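Endosialidase (Enterobacteria phage phi92, PDB 4HIZ) hydrolyses polysialic acid, acting as an endosialidase that cuts alpha-2,8 and alpha-2,9 linkages within sialic acid polymers. Local coordinates at residues Arg317-Leu322 with Leu359-Arg364; Ala371-Ala376 with Thr397-Ala402; Gly595-Asn600 with Gln609-Cys614; Leu627-Ser632 with Asn638-Tyr643. All coordinates share one frame; numbering follows the deposited sequence.

Contact 1: Arg317-Leu322 with Leu359-Arg364; sequences RRLGIL and LYLTTR
Leu319 and Ile321 meet Leu359, Leu361 and Thr363 where two four-stranded antiparallel sheets of the catalytic beta-propeller face each other, probably as neighbouring blades. The strand segments run at 144° to one another, and their axes come no closer than 9.4 Å. No hydrogen bond crosses this gap. Side chains fill it instead, and every residue that touches is buried.

Leu319 buries the most surface. Its CG stands anti to the backbone N (chi1 -177°), which sends both methyls toward the facing sheet. CD1 lies 3.9 Å from CG2 of Thr363, and the two side chains slant across each other. CD2 of Leu319 also approaches CD1 of Leu361, at 4.2 Å. Thr363 turns its methyl to this apolar layer. Its OG1 is bonded to N of Thr374, on the next strand of its own sheet.

Leu361 comes second in buried area. It packs against Ile352 and Trp385 as well, so the layer extends beyond the two segments. Ile321 buries nearly as much as Leu361 and also touches Ile352. Ile321 and Leu359 reach toward each other end on, with CD1 of Ile321 3.8 Å from CD2 of Leu359.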
loop_
_atom_site.group_PDB
_atom_site.type_symbol
_atom_site.label_atom_id
_atom_site.label_comp_id
_atom_site.label_asym_id
_atom_site.label_seq_id
_atom_site.Cartn_x
_atom_site.Cartn_y
_atom_site.Cartn_z
ATOM N N ARG A 317 14.429 14.388 -43.670
ATOM C CA ARG A 317 13.357 13.981 -42.749
ATOM C C ARG A 317 11.994 14.052 -43.427
ATOM O O ARG A 317 11.790 14.836 -44.370
ATOM C CB ARG A 317 13.323 14.897 -41.525
ATOM C CG ARG A 317 14.527 14.736 -40.622
ATOM C CD ARG A 317 14.254 15.258 -39.229
ATOM N NE ARG A 317 15.479 15.114 -38.471
ATOM C CZ ARG A 317 15.538 15.099 -37.167
ATOM N NH1 ARG A 317 14.415 15.223 -36.468
ATOM N NH2 ARG A 317 16.718 14.954 -36.573
ATOM N N ARG A 318 11.049 13.244 -42.939
ATOM C CA ARG A 318 9.640 13.393 -43.310
ATOM C C ARG A 318 8.837 13.441 -42.017
ATOM O O ARG A 318 9.206 12.779 -41.051
ATOM C CB ARG A 318 9.131 12.213 -44.141
ATOM C CG ARG A 318 9.408 12.317 -45.666
ATOM C CD ARG A 318 10.834 11.975 -45.951
ATOM N NE ARG A 318 11.095 11.981 -47.409
ATOM C CZ ARG A 318 11.433 13.067 -48.090
ATOM N NH1 ARG A 318 11.555 14.224 -47.440
ATOM N NH2 ARG A 318 11.664 12.995 -49.413
ATOM N N LEU A 319 7.770 14.227 -41.991
ATOM C CA LEU A 319 6.920 14.260 -40.795
ATOM C C LEU A 319 5.504 14.462 -41.295
ATOM O O LEU A 319 5.265 15.261 -42.222
ATOM C CB LEU A 319 7.351 15.441 -39.935
ATOM C CG LEU A 319 6.587 15.570 -38.605
ATOM C CD1 LEU A 319 7.510 16.126 -37.476
ATOM C CD2 LEU A 319 5.324 16.431 -38.730
ATOM N N GLY A 320 4.546 13.761 -40.697
ATOM C CA GLY A 320 3.174 14.018 -41.105
ATOM C C GLY A 320 2.244 13.039 -40.447
ATOM O O GLY A 320 2.405 12.716 -39.251
ATOM N N ILE A 321 1.272 12.553 -41.224
ATOM C CA ILE A 321 0.277 11.638 -40.679
ATOM C C ILE A 321 0.155 10.382 -41.525
ATOM O O ILE A 321 0.434 10.394 -42.725
ATOM C CB ILE A 321 -1.102 12.318 -40.559
ATOM C CG1 ILE A 321 -1.724 12.614 -41.949
ATOM C CG2 ILE A 321 -0.977 13.612 -39.687
ATOM C CD1 ILE A 321 -3.127 13.223 -41.845
ATOM N N LEU A 322 -0.259 9.298 -40.888
ATOM C CA LEU A 322 -0.770 8.139 -41.605
ATOM C C LEU A 322 -2.282 8.267 -41.545
ATOM O O LEU A 322 -2.881 8.223 -40.452
ATOM C CB LEU A 322 -0.321 6.842 -40.932
ATOM C CG LEU A 322 1.206 6.747 -40.687
ATOM C CD1 LEU A 322 1.521 5.408 -40.048
ATOM C CD2 LEU A 322 2.026 6.917 -42.002
ATOM N N LEU A 359 -7.721 19.922 -39.132
ATOM C CA LEU A 359 -6.739 19.085 -38.468
ATOM C C LEU A 359 -5.624 20.031 -38.006
ATOM O O LEU A 359 -5.053 20.751 -38.812
ATOM C CB LEU A 359 -6.189 18.073 -39.503
ATOM C CG LEU A 359 -5.128 17.093 -38.984
ATOM C CD1 LEU A 359 -5.683 16.277 -37.779
ATOM C CD2 LEU A 359 -4.719 16.182 -40.170
ATOM N N TYR A 360 -5.320 20.024 -36.701
ATOM C CA TYR A 360 -4.219 20.826 -36.132
ATOM C C TYR A 360 -3.062 19.920 -35.801
ATOM O O TYR A 360 -3.255 18.757 -35.448
ATOM C CB TYR A 360 -4.716 21.501 -34.827
ATOM C CG TYR A 360 -5.874 22.444 -35.078
ATOM C CD1 TYR A 360 -5.641 23.761 -35.497
ATOM C CD2 TYR A 360 -7.201 22.014 -34.924
ATOM C CE1 TYR A 360 -6.698 24.642 -35.759
ATOM C CE2 TYR A 360 -8.270 22.885 -35.161
ATOM C CZ TYR A 360 -8.008 24.192 -35.583
ATOM O OH TYR A 360 -9.050 25.052 -35.826
ATOM N N LEU A 361 -1.847 20.452 -35.944
ATOM C CA LEU A 361 -0.633 19.667 -35.724
ATOM C C LEU A 361 0.412 20.557 -35.063
ATOM O O LEU A 361 0.558 21.727 -35.421
ATOM C CB LEU A 361 -0.118 19.146 -37.095
ATOM C CG LEU A 361 1.215 18.362 -37.117
ATOM C CD1 LEU A 361 1.238 17.345 -38.283
ATOM C CD2 LEU A 361 2.452 19.267 -37.251
ATOM N N THR A 362 1.125 20.019 -34.072
ATOM C CA THR A 362 2.334 20.715 -33.587
ATOM C C THR A 362 3.517 19.788 -33.712
ATOM O O THR A 362 3.351 18.566 -33.639
ATOM C CB THR A 362 2.235 21.042 -32.068
ATOM O OG1 THR A 362 2.054 19.825 -31.336
ATOM C CG2 THR A 362 1.097 21.989 -31.788
ATOM N N THR A 363 4.725 20.349 -33.871
ATOM C CA THR A 363 5.904 19.501 -33.939
ATOM C C THR A 363 6.774 19.732 -32.731
ATOM O O THR A 363 6.674 20.763 -32.056
ATOM C CB THR A 363 6.799 19.831 -35.172
ATOM O OG1 THR A 363 7.205 21.200 -35.096
ATOM C CG2 THR A 363 6.038 19.620 -36.496
ATOM N N ARG A 364 7.608 18.741 -32.464
ATOM C CA ARG A 364 8.746 18.882 -31.560
ATOM C C ARG A 364 9.970 19.355 -32.362
ATOM O O ARG A 364 10.300 18.760 -33.398
ATOM C CB ARG A 364 9.102 17.508 -31.004
ATOM C CG ARG A 364 10.431 17.477 -30.207
ATOM C CD ARG A 364 10.558 16.109 -29.555
ATOM N NE ARG A 364 11.907 15.880 -29.075
ATOM C CZ ARG A 364 12.276 14.834 -28.349
ATOM N NH1 ARG A 364 11.393 13.907 -28.003
ATOM N NH2 ARG A 364 13.537 14.726 -27.949
#

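Contact 2: Ala371-Ala376 with Thr397-Ala402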
loop_
_atom_site.group_PDB
_atom_site.type_symbol
_atom_site.label_atom_id
_atom_site.label_comp_id
_atom_site.label_asym_id
_atom_site.label_seq_id
_atom_site.Cartn_x
_atom_site.Cartn_y
_atom_site.Cartn_z
ATOM N N ALA A 371 15.466 26.498 -36.165
ATOM C CA ALA A 371 14.038 26.788 -35.995
ATOM C C ALA A 371 13.337 25.546 -35.444
ATOM O O ALA A 371 13.579 24.411 -35.891
ATOM C CB ALA A 371 13.431 27.231 -37.308
ATOM N N GLY A 372 12.480 25.763 -34.444
ATOM C CA GLY A 372 11.967 24.638 -33.664
ATOM C C GLY A 372 10.506 24.360 -33.927
ATOM O O GLY A 372 10.041 24.438 -35.069
ATOM N N SER A 373 9.757 24.060 -32.865
ATOM C CA SER A 373 8.343 23.675 -33.018
ATOM C C SER A 373 7.535 24.619 -33.897
ATOM O O SER A 373 7.704 25.860 -33.860
ATOM C CB SER A 373 7.670 23.677 -31.641
ATOM O OG SER A 373 8.233 22.653 -30.847
ATOM N N THR A 374 6.581 24.014 -34.608
ATOM C CA THR A 374 5.683 24.713 -35.526
ATOM C C THR A 374 4.271 24.274 -35.198
ATOM O O THR A 374 4.050 23.115 -34.835
ATOM C CB THR A 374 5.989 24.256 -36.972
ATOM O OG1 THR A 374 7.347 24.574 -37.278
ATOM C CG2 THR A 374 5.102 24.942 -38.013
ATOM N N LEU A 375 3.336 25.207 -35.309
ATOM C CA LEU A 375 1.907 24.921 -35.268
ATOM C C LEU A 375 1.378 24.960 -36.697
ATOM O O LEU A 375 1.716 25.862 -37.466
ATOM C CB LEU A 375 1.171 25.965 -34.406
ATOM C CG LEU A 375 -0.370 25.954 -34.401
ATOM C CD1 LEU A 375 -0.942 24.645 -33.813
ATOM C CD2 LEU A 375 -0.911 27.167 -33.616
ATOM N N ALA A 376 0.566 23.985 -37.071
ATOM C CA ALA A 376 0.052 23.955 -38.448
ATOM C C ALA A 376 -1.423 23.558 -38.425
ATOM O O ALA A 376 -1.885 22.932 -37.460
ATOM C CB ALA A 376 0.874 22.986 -39.272
ATOM N N THR A 397 10.777 19.001 -26.706
ATOM C CA THR A 397 9.474 18.625 -26.134
ATOM C C THR A 397 8.446 18.447 -27.243
ATOM O O THR A 397 8.388 19.254 -28.190
ATOM C CB THR A 397 8.990 19.665 -25.067
ATOM O OG1 THR A 397 7.746 19.234 -24.498
ATOM C CG2 THR A 397 8.766 21.060 -25.650
ATOM N N ASN A 398 7.611 17.412 -27.120
ATOM C CA ASN A 398 6.378 17.431 -27.902
ATOM C C ASN A 398 5.450 18.492 -27.307
ATOM O O ASN A 398 5.630 18.915 -26.157
ATOM C CB ASN A 398 5.701 16.045 -27.995
ATOM C CG ASN A 398 5.186 15.560 -26.665
ATOM O OD1 ASN A 398 5.847 15.744 -25.674
ATOM N ND2 ASN A 398 4.039 14.933 -26.638
ATOM N N LEU A 399 4.450 18.909 -28.077
ATOM C CA LEU A 399 3.558 19.999 -27.676
ATOM C C LEU A 399 2.101 19.552 -27.789
ATOM O O LEU A 399 1.382 19.940 -28.720
ATOM C CB LEU A 399 3.773 21.247 -28.540
ATOM C CG LEU A 399 5.144 21.948 -28.387
ATOM C CD1 LEU A 399 5.189 23.207 -29.285
ATOM C CD2 LEU A 399 5.390 22.356 -26.945
ATOM N N PRO A 400 1.657 18.710 -26.865
ATOM C CA PRO A 400 0.261 18.244 -26.925
ATOM C C PRO A 400 -0.702 19.361 -26.565
ATOM O O PRO A 400 -0.352 20.374 -25.907
ATOM C CB PRO A 400 0.221 17.089 -25.909
ATOM C CG PRO A 400 1.222 17.560 -24.851
ATOM C CD PRO A 400 2.385 18.147 -25.709
ATOM N N PHE A 401 -1.944 19.208 -27.011
ATOM C CA PHE A 401 -2.858 20.330 -26.912
ATOM C C PHE A 401 -4.289 19.855 -27.033
ATOM O O PHE A 401 -4.550 18.727 -27.491
ATOM C CB PHE A 401 -2.572 21.365 -28.021
ATOM C CG PHE A 401 -2.819 20.838 -29.412
ATOM C CD1 PHE A 401 -1.796 20.161 -30.092
ATOM C CD2 PHE A 401 -4.063 21.010 -30.036
ATOM C CE1 PHE A 401 -2.006 19.656 -31.395
ATOM C CE2 PHE A 401 -4.263 20.510 -31.353
ATOM C CZ PHE A 401 -3.250 19.827 -32.002
ATOM N N ALA A 402 -5.213 20.713 -26.614
ATOM C CA ALA A 402 -6.625 20.529 -26.970
ATOM C C ALA A 402 -7.217 21.861 -27.415
ATOM O O ALA A 402 -6.693 22.922 -27.050
ATOM C CB ALA A 402 -7.405 20.027 -25.712
HETATM O O HOH W 1 9.920 21.190 -29.118
#
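Ser373 and Leu399 touch where two neighbouring sheets of the beta-propeller meet. Ser373 lies in the loop leading into strand 374-378. Leu399 lies in the loop leading into strand 401-404, which belongs to the next sheet along the chain. All residues that touch are buried.

The van der Waals part is small and tight. CD1 of Leu399 sits 3.5 Å from CB of Ser373, closer than carbon pairs usually come, and it is equally near the serine OG. Leu399 has its CG anti to its carbonyl carbon (chi1 -66°), which brings CD1 to the serine. Leu399 also packs on Ile410 of strand 407-413, the sheet neighbour of strand 401-404.

The polar link across the segments runs through a water. It donates to OG of Ser373 at 2.8 Å and to the carbonyl O of Thr397 at 2.6 Å. OG of Ser373 is also bonded to the carbonyl O of Thr363, within its own sheet; the water extends its reach to the loop of Thr397.

Further hydrogen bonds are made by the loop 397-400. The carbonyl O of Leu399 is bonded to OG1 of Thr362 and also lies at the edge of the Phe401 ring, in its plane. OG1 of Thr397 is bonded to N of Thr413. The same OG1 donates to the carbonyl O of Asn398 at 2.7 Å, tilted 19° from the carbonyl plane.

Contact 3: Gly595-Asn600 with Gln609-Cys614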
loop_
_atom_site.group_PDB
_atom_site.type_symbol
_atom_site.label_atom_id
_atom_site.label_comp_id
_atom_site.label_asym_id
_atom_site.label_seq_id
_atom_site.Cartn_x
_atom_site.Cartn_y
_atom_site.Cartn_z
ATOM N N GLY A 595 10.692 -30.097 -10.591
ATOM C CA GLY A 595 10.564 -29.310 -9.366
ATOM C C GLY A 595 11.478 -29.853 -8.307
ATOM O O GLY A 595 11.654 -31.076 -8.214
ATOM N N VAL A 596 12.057 -28.951 -7.521
ATOM C CA VAL A 596 13.040 -29.334 -6.519
ATOM C C VAL A 596 12.555 -28.827 -5.161
ATOM O O VAL A 596 12.261 -27.645 -5.008
ATOM C CB VAL A 596 14.388 -28.681 -6.830
ATOM C CG1 VAL A 596 15.425 -28.983 -5.731
ATOM C CG2 VAL A 596 14.917 -29.172 -8.197
ATOM N N ILE A 597 12.495 -29.718 -4.176
ATOM C CA ILE A 597 12.221 -29.296 -2.806
ATOM C C ILE A 597 13.451 -29.739 -2.038
ATOM O O ILE A 597 13.747 -30.929 -1.983
ATOM C CB ILE A 597 10.966 -29.951 -2.265
ATOM C CG1 ILE A 597 9.763 -29.521 -3.135
ATOM C CG2 ILE A 597 10.781 -29.515 -0.812
ATOM C CD1 ILE A 597 8.538 -30.268 -2.837
ATOM N N ALA A 598 14.184 -28.783 -1.469
ATOM C CA ALA A 598 15.533 -29.084 -0.960
ATOM C C ALA A 598 15.803 -28.469 0.386
ATOM O O ALA A 598 15.099 -27.541 0.830
ATOM C CB ALA A 598 16.618 -28.618 -1.944
ATOM N N LYS A 599 16.866 -28.972 1.013
ATOM C CA LYS A 599 17.227 -28.551 2.375
ATOM C C LYS A 599 18.553 -27.810 2.363
ATOM O O LYS A 599 19.583 -28.394 2.077
ATOM C CB LYS A 599 17.346 -29.768 3.270
ATOM C CG LYS A 599 17.815 -29.424 4.706
ATOM C CD LYS A 599 16.675 -28.684 5.484
ATOM C CE LYS A 599 17.279 -27.886 6.675
ATOM N NZ LYS A 599 17.969 -26.637 6.213
ATOM N N ASN A 600 18.537 -26.529 2.693
ATOM C CA ASN A 600 19.777 -25.757 2.660
ATOM C C ASN A 600 20.721 -26.230 3.772
ATOM O O ASN A 600 20.293 -26.883 4.744
ATOM C CB ASN A 600 19.478 -24.270 2.832
ATOM C CG ASN A 600 18.952 -23.634 1.556
ATOM O OD1 ASN A 600 19.258 -24.087 0.432
ATOM N ND2 ASN A 600 18.185 -22.555 1.714
ATOM N N GLN A 609 21.432 -31.807 9.156
ATOM C CA GLN A 609 20.824 -31.511 7.840
ATOM C C GLN A 609 19.979 -32.652 7.268
ATOM O O GLN A 609 20.506 -33.727 6.920
ATOM C CB GLN A 609 21.895 -31.160 6.804
ATOM C CG GLN A 609 21.272 -30.712 5.469
ATOM C CD GLN A 609 22.338 -30.533 4.391
ATOM O OE1 GLN A 609 23.362 -31.221 4.402
ATOM N NE2 GLN A 609 22.107 -29.607 3.465
ATOM N N ARG A 610 18.675 -32.391 7.131
ATOM C CA ARG A 610 17.788 -33.379 6.526
ATOM C C ARG A 610 16.437 -32.758 6.221
ATOM O O ARG A 610 16.042 -31.727 6.801
ATOM C CB ARG A 610 17.599 -34.569 7.479
ATOM C CG ARG A 610 16.831 -34.220 8.789
ATOM C CD ARG A 610 17.060 -35.348 9.784
ATOM N NE ARG A 610 16.287 -35.251 11.030
ATOM C CZ ARG A 610 16.643 -34.518 12.079
ATOM N NH1 ARG A 610 17.740 -33.736 12.047
ATOM N NH2 ARG A 610 15.894 -34.580 13.179
ATOM N N LEU A 611 15.743 -33.409 5.300
ATOM C CA LEU A 611 14.381 -33.027 4.948
ATOM C C LEU A 611 13.453 -34.121 5.482
ATOM O O LEU A 611 13.712 -35.309 5.261
ATOM C CB LEU A 611 14.256 -32.920 3.407
ATOM C CG LEU A 611 12.854 -32.508 2.898
ATOM C CD1 LEU A 611 12.434 -31.099 3.359
ATOM C CD2 LEU A 611 12.747 -32.621 1.350
ATOM N N ILE A 612 12.389 -33.736 6.193
ATOM C CA ILE A 612 11.469 -34.734 6.779
ATOM C C ILE A 612 10.082 -34.539 6.157
ATOM O O ILE A 612 9.456 -33.490 6.317
ATOM C CB ILE A 612 11.336 -34.617 8.318
ATOM C CG1 ILE A 612 12.735 -34.621 8.960
ATOM C CG2 ILE A 612 10.465 -35.786 8.845
ATOM C CD1 ILE A 612 12.673 -34.358 10.488
ATOM N N LEU A 613 9.602 -35.549 5.452
ATOM C CA LEU A 613 8.274 -35.501 4.849
ATOM C C LEU A 613 7.368 -36.293 5.760
ATOM O O LEU A 613 7.684 -37.430 6.092
ATOM C CB LEU A 613 8.310 -36.158 3.474
ATOM C CG LEU A 613 9.310 -35.542 2.497
ATOM C CD1 LEU A 613 9.556 -36.525 1.388
ATOM C CD2 LEU A 613 8.750 -34.241 1.943
ATOM N N CYS A 614 6.248 -35.696 6.179
ATOM C CA CYS A 614 5.421 -36.290 7.247
ATOM C C CYS A 614 3.978 -36.468 6.838
ATOM O O CYS A 614 3.368 -35.525 6.329
ATOM C CB CYS A 614 5.398 -35.363 8.477
ATOM S SG CYS A 614 6.973 -34.686 8.983
#
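Gln609 lays its side chain along that of Lys599, the two running past each other in opposite directions, with the CG atoms of Gln609 and Lys599 3.8 Å apart. CG of Gln609 is anti to the backbone N (chi1 -174°) and the chain is extended beyond it, which carries the amide to the end of strand 594-599. There NE2 of Gln609 donates to O of Lys599 at 3.1 Å, from above the carbonyl plane. OE1 of Gln609 is held by ND2 of Asn633.

The CB of Arg610 points away, and it is the backbone that makes the contact. Its carbonyl O lies 3.4 Å from CD of Lys599. The lysine bends at chi2 and chi4, and NZ of Lys599 reaches O of Asn600 at 2.8 Å. NZ is also bonded to the carbonyls of Leu590 and Gly592 of the second subunit. The parallel pairing of both strands with strands of neighbouring subunits is consistent with the intertwined trimeric stalk of phage fibres.

Leu611 points toward strand 594-599. Its CD2 lies 3.9 Å from the carbonyl O of Ile597 and 4.3 Å from CG2 of that isoleucine. Leu611 also packs on Cys614 of the third subunit.

Contact 4: Leu627-Ser632 with Asn638-Tyr643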
loop_
_atom_site.group_PDB
_atom_site.type_symbol
_atom_site.label_atom_id
_atom_site.label_comp_id
_atom_site.label_asym_id
_atom_site.label_seq_id
_atom_site.Cartn_x
_atom_site.Cartn_y
_atom_site.Cartn_z
ATOM N N LEU A 627 9.230 -39.836 5.806
ATOM C CA LEU A 627 10.419 -40.167 5.015
ATOM C C LEU A 627 11.476 -39.115 5.350
ATOM O O LEU A 627 11.231 -37.909 5.225
ATOM C CB LEU A 627 10.090 -40.131 3.513
ATOM C CG LEU A 627 11.349 -40.251 2.610
ATOM C CD1 LEU A 627 12.034 -41.603 2.822
ATOM C CD2 LEU A 627 10.951 -40.047 1.103
ATOM N N GLN A 628 12.639 -39.563 5.819
ATOM C CA GLN A 628 13.715 -38.624 6.135
ATOM C C GLN A 628 14.832 -38.804 5.106
ATOM O O GLN A 628 15.333 -39.927 4.877
ATOM C CB GLN A 628 14.267 -38.844 7.567
ATOM C CG GLN A 628 13.160 -38.613 8.641
ATOM C CD GLN A 628 13.731 -38.198 9.978
ATOM O OE1 GLN A 628 14.799 -37.610 10.052
ATOM N NE2 GLN A 628 12.988 -38.472 11.044
ATOM N N LEU A 629 15.216 -37.699 4.488
ATOM C CA LEU A 629 16.305 -37.717 3.511
ATOM C C LEU A 629 17.438 -36.918 4.146
ATOM O O LEU A 629 17.275 -35.713 4.387
ATOM C CB LEU A 629 15.835 -37.021 2.219
ATOM C CG LEU A 629 14.677 -37.741 1.519
ATOM C CD1 LEU A 629 14.087 -36.909 0.319
ATOM C CD2 LEU A 629 15.082 -39.154 1.108
ATOM N N TYR A 630 18.561 -37.572 4.465
ATOM C CA TYR A 630 19.668 -36.862 5.115
ATOM C C TYR A 630 20.569 -36.164 4.093
ATOM O O TYR A 630 20.781 -36.681 3.001
ATOM C CB TYR A 630 20.539 -37.840 5.927
ATOM C CG TYR A 630 19.921 -38.465 7.166
ATOM C CD1 TYR A 630 18.600 -38.260 7.528
ATOM C CD2 TYR A 630 20.697 -39.274 7.978
ATOM C CE1 TYR A 630 18.063 -38.850 8.715
ATOM C CE2 TYR A 630 20.198 -39.874 9.117
ATOM C CZ TYR A 630 18.879 -39.660 9.497
ATOM O OH TYR A 630 18.398 -40.273 10.653
ATOM N N GLY A 631 21.069 -34.987 4.445
ATOM C CA GLY A 631 21.992 -34.246 3.598
ATOM C C GLY A 631 23.424 -34.738 3.759
ATOM O O GLY A 631 23.755 -35.542 4.649
ATOM N N SER A 632 24.290 -34.184 2.921
ATOM C CA SER A 632 25.718 -34.497 2.950
ATOM C C SER A 632 26.423 -33.993 4.209
ATOM O O SER A 632 27.525 -34.473 4.544
ATOM C CB SER A 632 26.370 -33.913 1.692
ATOM O OG SER A 632 26.270 -32.491 1.689
ATOM N N ASN A 638 23.806 -38.605 3.807
ATOM C CA ASN A 638 23.262 -39.144 2.559
ATOM C C ASN A 638 22.455 -40.430 2.724
ATOM O O ASN A 638 22.217 -41.127 1.738
ATOM C CB ASN A 638 24.397 -39.360 1.549
ATOM C CG ASN A 638 25.128 -38.081 1.247
ATOM O OD1 ASN A 638 24.544 -37.001 1.381
ATOM N ND2 ASN A 638 26.406 -38.175 0.845
ATOM N N ARG A 639 22.016 -40.725 3.952
ATOM C CA ARG A 639 21.058 -41.822 4.196
ATOM C C ARG A 639 19.632 -41.402 3.845
ATOM O O ARG A 639 19.287 -40.229 3.881
ATOM C CB ARG A 639 20.995 -42.198 5.673
ATOM C CG ARG A 639 22.265 -42.764 6.258
ATOM C CD ARG A 639 21.979 -43.222 7.686
ATOM N NE ARG A 639 23.041 -44.075 8.176
ATOM C CZ ARG A 639 23.117 -44.501 9.426
ATOM N NH1 ARG A 639 22.188 -44.137 10.310
ATOM N NH2 ARG A 639 24.126 -45.272 9.799
ATOM N N ALA A 640 18.805 -42.379 3.534
ATOM C CA ALA A 640 17.362 -42.134 3.492
ATOM C C ALA A 640 16.719 -43.166 4.396
ATOM O O ALA A 640 17.106 -44.340 4.368
ATOM C CB ALA A 640 16.846 -42.314 2.071
ATOM N N ILE A 641 15.756 -42.741 5.230
ATOM C CA ILE A 641 15.098 -43.683 6.106
ATOM C C ILE A 641 13.594 -43.486 6.033
ATOM O O ILE A 641 13.092 -42.359 6.189
ATOM C CB ILE A 641 15.530 -43.476 7.586
ATOM C CG1 ILE A 641 17.054 -43.468 7.695
ATOM C CG2 ILE A 641 14.931 -44.564 8.492
ATOM C CD1 ILE A 641 17.536 -43.013 9.070
ATOM N N LEU A 642 12.883 -44.590 5.795
ATOM C CA LEU A 642 11.423 -44.571 5.729
ATOM C C LEU A 642 10.874 -45.118 7.055
ATOM O O LEU A 642 11.273 -46.198 7.488
ATOM C CB LEU A 642 10.944 -45.427 4.532
ATOM C CG LEU A 642 9.412 -45.565 4.400
ATOM C CD1 LEU A 642 8.752 -44.230 4.093
ATOM C CD2 LEU A 642 9.142 -46.529 3.258
ATOM N N TYR A 643 9.987 -44.350 7.696
ATOM C CA TYR A 643 9.351 -44.743 8.960
ATOM C C TYR A 643 7.871 -44.964 8.685
ATOM O O TYR A 643 7.167 -44.032 8.300
ATOM C CB TYR A 643 9.467 -43.609 9.984
ATOM C CG TYR A 643 10.896 -43.224 10.319
ATOM C CD1 TYR A 643 11.638 -42.395 9.476
ATOM C CD2 TYR A 643 11.496 -43.676 11.478
ATOM C CE1 TYR A 643 12.955 -42.043 9.786
ATOM C CE2 TYR A 643 12.829 -43.335 11.791
ATOM C CZ TYR A 643 13.525 -42.507 10.964
ATOM O OH TYR A 643 14.838 -42.176 11.276
HETATM O O HOH W 2 19.893 -42.437 11.442
#
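Gln628 and Ile641 form the hydrogen-bonded pair at the middle of an antiparallel beta hairpin. N of Gln628 donates to O of Ile641 at 2.9 Å, almost straight at 178°. N of Ile641 returns a bond of 2.9 Å to O of Gln628. Next, N of Tyr630 donates to O of Arg639 at 2.8 Å. OG of Ser625 of the third subunit is bonded to that carbonyl and to O of Tyr630. Nearer the turn, N of Asn638 meets O of Gly631 at 3.2 Å, from well above the carbonyl plane.

Side chains add further partners. OE1 of Gln628 is bonded to NE of Arg610, while CG of Gln628 packs 3.6 Å from CE1 of Tyr643. Tyr630 and Arg639 lie side by side and point the same way, ring and guanidinium planes 23° apart. Each has CG anti to its own carbonyl carbon (chi1 -68° for Tyr630), consistent with the shared direction. A water 2.7 Å from OH of Tyr630 joins them. It weakly accepts from NH1 of Arg639, at the guanidinium edge. OG of Ser632 is bonded to O of Asp623 of the third subunit. On the face opposite Gln628 and Ile641, CD2 of Leu629 rests 3.7 Å from CB of Ala640.

Within this chain, strand 626-630 lies between 610-614 and 640-643. Strand 640-643 pairs in parallel with a strand of the third subunit, so the sheet runs on into that subunit.

In the fold
The four contacts follow one another along the chain; none nests in or crosses another. Contact 1 closes a loop of 36 residues within the beta-propeller and joins two facing sheets. Contact 2 then closes 20 residues and ties the second of these sheets to the next. Their centres lie about 9 Å apart, and strands 358-365 and 374-378 are neighbours in one sheet. The chain later enters the probable stalk, on the opposite side of its centre. Contact 3 closes eight residues there and contact 4 five. They share a sheet through strands 610-614 and 626-630. The centres of contacts 1 and 3 are about 63 Å apart.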